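Long-range contact in methylenetetrahydrofolate--tRNA-(uracil-5-)-methyltransferase trmFO (Thermus thermophilus, PDB 3G5S), which probably catalyses the folate- and FAD-dependent methylation of uridine 54 in tRNA to 5-methyluridine: residues A[310-319]-A[333-341]. Sequence-based numbering, arbitrary orientation.
Sequences NTYLNAPRLL and AAGVLAGVE. With FAD (flavin-adenine dinucleotide), chain B; EDO (1,2-ethanediol), chain F.
Asn310 lays its amide against Val336, with OD1 3.3 Å from Val336 CG1. CG stands anti to the backbone N (chi1 -171°), which carries the amide across to the 333-341 loop. Water 3 donates to both Asn310 OD1 and Glu341 OE1. Water 1 accepts from Asn310 ND2 and lies 2.8 Å from Val336 O. Thr311 O meets Val336 CG1 and has no polar partner. Tyr312 sets CB 3.2 Å from Val336 O, while its OH bonds Phe390 O and glutathione. Leu313 N donates to Leu337 O (2.9 Å, 158°), the one direct hydrogen bond across. Leu313 CD1 also packs on Leu337 CG. Asn314 caps helix 315-318: OD1 accepts from Arg317 N at 3.2 Å, and ND2 donates to Pro387 O. An alanine in place of Asn314 would probably leave Arg317 N without its side-chain acceptor and Pro387 O without this donor. Ala315 CB sits 3.3 Å from Ala338 O. Leu319 CD1 closes over the methyls of Ala333 and Ala338. Val336 N donates to FAD O1P at 2.9 Å. Apolar leucine and alanine packing thus gives way to water-bridged polar groups at Asn310, and the strand beside glutathione is tied to the loop holding the FAD phosphate.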
# COMPACT_ATOMS: atom_id res chain seq x y z
N ASN A 310 5.06 -11.37 0.09
CA ASN A 310 3.88 -10.53 0.29
C ASN A 310 2.77 -11.01 -0.61
O ASN A 310 2.79 -10.75 -1.81
CB ASN A 310 4.24 -9.07 -0.05
CG ASN A 310 3.15 -8.06 0.33
OD1 ASN A 310 3.09 -7.57 1.45
ND2 ASN A 310 2.30 -7.72 -0.64
N THR A 311 1.80 -11.73 -0.05
CA THR A 311 0.63 -12.16 -0.82
C THR A 311 -0.36 -11.02 -0.95
O THR A 311 -0.76 -10.41 0.05
CB THR A 311 -0.04 -13.35 -0.16
OG1 THR A 311 0.86 -14.46 -0.22
CG2 THR A 311 -1.31 -13.71 -0.90
N TYR A 312 -0.77 -10.73 -2.18
CA TYR A 312 -1.75 -9.68 -2.41
C TYR A 312 -2.46 -9.87 -3.74
O TYR A 312 -1.97 -10.55 -4.65
CB TYR A 312 -1.09 -8.28 -2.33
CG TYR A 312 -0.16 -7.97 -3.48
CD1 TYR A 312 1.12 -8.50 -3.54
CD2 TYR A 312 -0.56 -7.13 -4.51
CE1 TYR A 312 1.97 -8.22 -4.59
CE2 TYR A 312 0.29 -6.84 -5.57
CZ TYR A 312 1.55 -7.39 -5.61
OH TYR A 312 2.41 -7.12 -6.65
N LEU A 313 -3.63 -9.26 -3.84
CA LEU A 313 -4.47 -9.30 -5.02
C LEU A 313 -4.22 -8.15 -5.98
O LEU A 313 -3.78 -7.07 -5.58
CB LEU A 313 -5.94 -9.24 -4.60
CG LEU A 313 -6.41 -10.43 -3.76
CD1 LEU A 313 -7.75 -10.12 -3.15
CD2 LEU A 313 -6.47 -11.70 -4.60
N ASN A 314 -4.55 -8.39 -7.25
CA ASN A 314 -4.55 -7.34 -8.24
C ASN A 314 -5.79 -6.49 -8.03
O ASN A 314 -6.85 -6.75 -8.59
CB ASN A 314 -4.51 -7.91 -9.65
CG ASN A 314 -4.16 -6.86 -10.67
OD1 ASN A 314 -4.78 -5.79 -10.69
ND2 ASN A 314 -3.15 -7.12 -11.49
N ALA A 315 -5.65 -5.48 -7.18
CA ALA A 315 -6.79 -4.65 -6.82
C ALA A 315 -7.46 -3.98 -8.02
O ALA A 315 -8.68 -4.01 -8.13
CB ALA A 315 -6.42 -3.64 -5.75
N PRO A 316 -6.67 -3.40 -8.95
CA PRO A 316 -7.38 -2.72 -10.04
C PRO A 316 -8.22 -3.67 -10.89
O PRO A 316 -9.25 -3.26 -11.42
CB PRO A 316 -6.24 -2.11 -10.87
CG PRO A 316 -5.11 -1.96 -9.92
CD PRO A 316 -5.23 -3.09 -8.94
N ARG A 317 -7.80 -4.93 -11.01
CA ARG A 317 -8.57 -5.89 -11.78
C ARG A 317 -9.76 -6.46 -11.00
O ARG A 317 -10.75 -6.85 -11.60
CB ARG A 317 -7.68 -7.04 -12.25
CG ARG A 317 -6.64 -6.65 -13.29
CD ARG A 317 -7.26 -6.02 -14.53
NE ARG A 317 -8.19 -6.91 -15.23
CZ ARG A 317 -7.83 -7.79 -16.16
NH1 ARG A 317 -6.55 -7.91 -16.50
NH2 ARG A 317 -8.75 -8.55 -16.74
N LEU A 318 -9.65 -6.52 -9.68
CA LEU A 318 -10.61 -7.28 -8.87
C LEU A 318 -11.53 -6.46 -7.97
O LEU A 318 -12.62 -6.92 -7.65
CB LEU A 318 -9.89 -8.30 -8.00
CG LEU A 318 -9.14 -9.41 -8.73
CD1 LEU A 318 -8.52 -10.36 -7.72
CD2 LEU A 318 -10.02 -10.16 -9.73
N LEU A 319 -11.07 -5.30 -7.51
CA LEU A 319 -11.75 -4.54 -6.45
C LEU A 319 -12.24 -3.17 -6.91
O LEU A 319 -11.58 -2.49 -7.69
CB LEU A 319 -10.82 -4.34 -5.25
CG LEU A 319 -10.22 -5.59 -4.60
CD1 LEU A 319 -9.27 -5.21 -3.48
CD2 LEU A 319 -11.31 -6.52 -4.09
N ALA A 333 -12.09 -7.19 0.38
CA ALA A 333 -10.71 -7.42 0.81
C ALA A 333 -10.21 -6.19 1.55
O ALA A 333 -10.59 -5.07 1.23
CB ALA A 333 -9.80 -7.72 -0.37
N ALA A 334 -9.35 -6.41 2.53
CA ALA A 334 -8.73 -5.32 3.26
C ALA A 334 -7.32 -5.69 3.66
O ALA A 334 -6.95 -6.87 3.68
CB ALA A 334 -9.56 -4.97 4.49
N GLY A 335 -6.52 -4.67 3.98
CA GLY A 335 -5.16 -4.89 4.40
C GLY A 335 -4.26 -5.23 3.23
O GLY A 335 -4.55 -4.92 2.08
N VAL A 336 -3.13 -5.86 3.55
CA VAL A 336 -2.16 -6.21 2.52
C VAL A 336 -2.79 -7.07 1.41
O VAL A 336 -2.45 -6.92 0.24
CB VAL A 336 -0.96 -6.92 3.16
CG1 VAL A 336 -0.11 -7.63 2.11
CG2 VAL A 336 -0.12 -5.89 3.91
N LEU A 337 -3.72 -7.95 1.77
CA LEU A 337 -4.37 -8.76 0.75
C LEU A 337 -5.00 -7.89 -0.36
O LEU A 337 -5.03 -8.28 -1.53
CB LEU A 337 -5.41 -9.68 1.38
CG LEU A 337 -6.10 -10.65 0.41
CD1 LEU A 337 -5.10 -11.69 -0.11
CD2 LEU A 337 -7.28 -11.32 1.09
N ALA A 338 -5.53 -6.73 0.03
CA ALA A 338 -6.18 -5.81 -0.91
C ALA A 338 -5.20 -4.94 -1.70
O ALA A 338 -5.64 -4.17 -2.56
CB ALA A 338 -7.17 -4.91 -0.17
N GLY A 339 -3.91 -5.04 -1.41
CA GLY A 339 -2.94 -4.28 -2.17
C GLY A 339 -2.37 -3.04 -1.50
O GLY A 339 -1.73 -2.22 -2.17
N VAL A 340 -2.58 -2.89 -0.19
CA VAL A 340 -1.92 -1.82 0.54
C VAL A 340 -0.72 -2.35 1.31
O VAL A 340 -0.49 -3.57 1.38
CB VAL A 340 -2.87 -1.02 1.46
CG1 VAL A 340 -4.02 -0.44 0.66
CG2 VAL A 340 -3.35 -1.84 2.65
N GLU A 341 0.04 -1.42 1.88
CA GLU A 341 1.20 -1.73 2.69
C GLU A 341 1.18 -0.78 3.87
O GLU A 341 0.95 0.42 3.69
CB GLU A 341 2.48 -1.51 1.88
CG GLU A 341 3.75 -1.41 2.69
CD GLU A 341 4.06 -2.66 3.50
OE1 GLU A 341 3.40 -3.70 3.30
OE2 GLU A 341 4.98 -2.59 4.34
PA FAD B . -1.86 -9.24 9.28
O1A FAD B . -0.70 -10.14 8.97
O2A FAD B . -1.69 -8.21 10.35
O5B FAD B . -3.16 -10.09 9.65
C5B FAD B . -3.55 -11.22 8.89
C4B FAD B . -4.13 -12.24 9.85
O4B FAD B . -4.73 -13.29 9.11
C3B FAD B . -3.05 -12.88 10.72
O3B FAD B . -3.40 -12.81 12.09
C2B FAD B . -2.99 -14.33 10.23
O2B FAD B . -2.66 -15.28 11.22
C1B FAD B . -4.40 -14.54 9.71
N9A FAD B . -4.61 -15.55 8.66
C8A FAD B . -3.90 -15.71 7.50
N7A FAD B . -4.48 -16.68 6.77
C5A FAD B . -5.57 -17.13 7.46
C6A FAD B . -6.53 -18.09 7.20
N6A FAD B . -6.63 -18.70 6.01
N1A FAD B . -7.53 -18.29 8.12
C2A FAD B . -7.57 -17.58 9.29
N3A FAD B . -6.63 -16.61 9.56
C4A FAD B . -5.65 -16.42 8.65
N1 FAD B . 4.16 -2.73 8.14
C2 FAD B . 4.54 -1.52 8.65
O2 FAD B . 3.80 -0.54 8.55
N3 FAD B . 5.77 -1.39 9.27
C4 FAD B . 6.64 -2.46 9.41
O4 FAD B . 7.73 -2.32 9.98
C4X FAD B . 6.24 -3.70 8.90
N5 FAD B . 7.06 -4.80 9.00
C5X FAD B . 6.64 -6.01 8.50
C6 FAD B . 7.47 -7.12 8.62
C7 FAD B . 7.09 -8.35 8.11
C7M FAD B . 7.99 -9.54 8.24
C8 FAD B . 5.85 -8.47 7.48
C8M FAD B . 5.42 -9.80 6.93
C9 FAD B . 5.01 -7.37 7.36
C9A FAD B . 5.40 -6.13 7.87
N10 FAD B . 4.57 -5.02 7.73
C10 FAD B . 5.00 -3.82 8.27
C1' FAD B . 3.62 -4.95 6.56
C2' FAD B . 2.14 -4.81 6.96
O2' FAD B . 1.77 -3.47 7.21
C3' FAD B . 1.77 -5.72 8.14
O3' FAD B . 1.95 -7.05 7.70
C4' FAD B . 0.34 -5.52 8.62
O4' FAD B . 0.19 -6.24 9.83
C5' FAD B . -0.69 -5.97 7.59
O5' FAD B . -1.97 -6.03 8.18
P FAD B . -3.01 -7.13 7.68
O1P FAD B . -3.23 -7.02 6.20
O2P FAD B . -4.21 -7.01 8.56
O3P FAD B . -2.26 -8.53 7.90
C1 EDO F . -0.61 -8.53 -8.79
O1 EDO F . 0.24 -7.90 -9.74
C2 EDO F . -1.02 -9.88 -9.34
O2 EDO F . -1.76 -9.68 -10.55
O HOH W 1 -0.04 -5.66 -0.48
O HOH W 2 2.42 -4.68 0.94
O HOH W 3 3.78 -6.55 3.73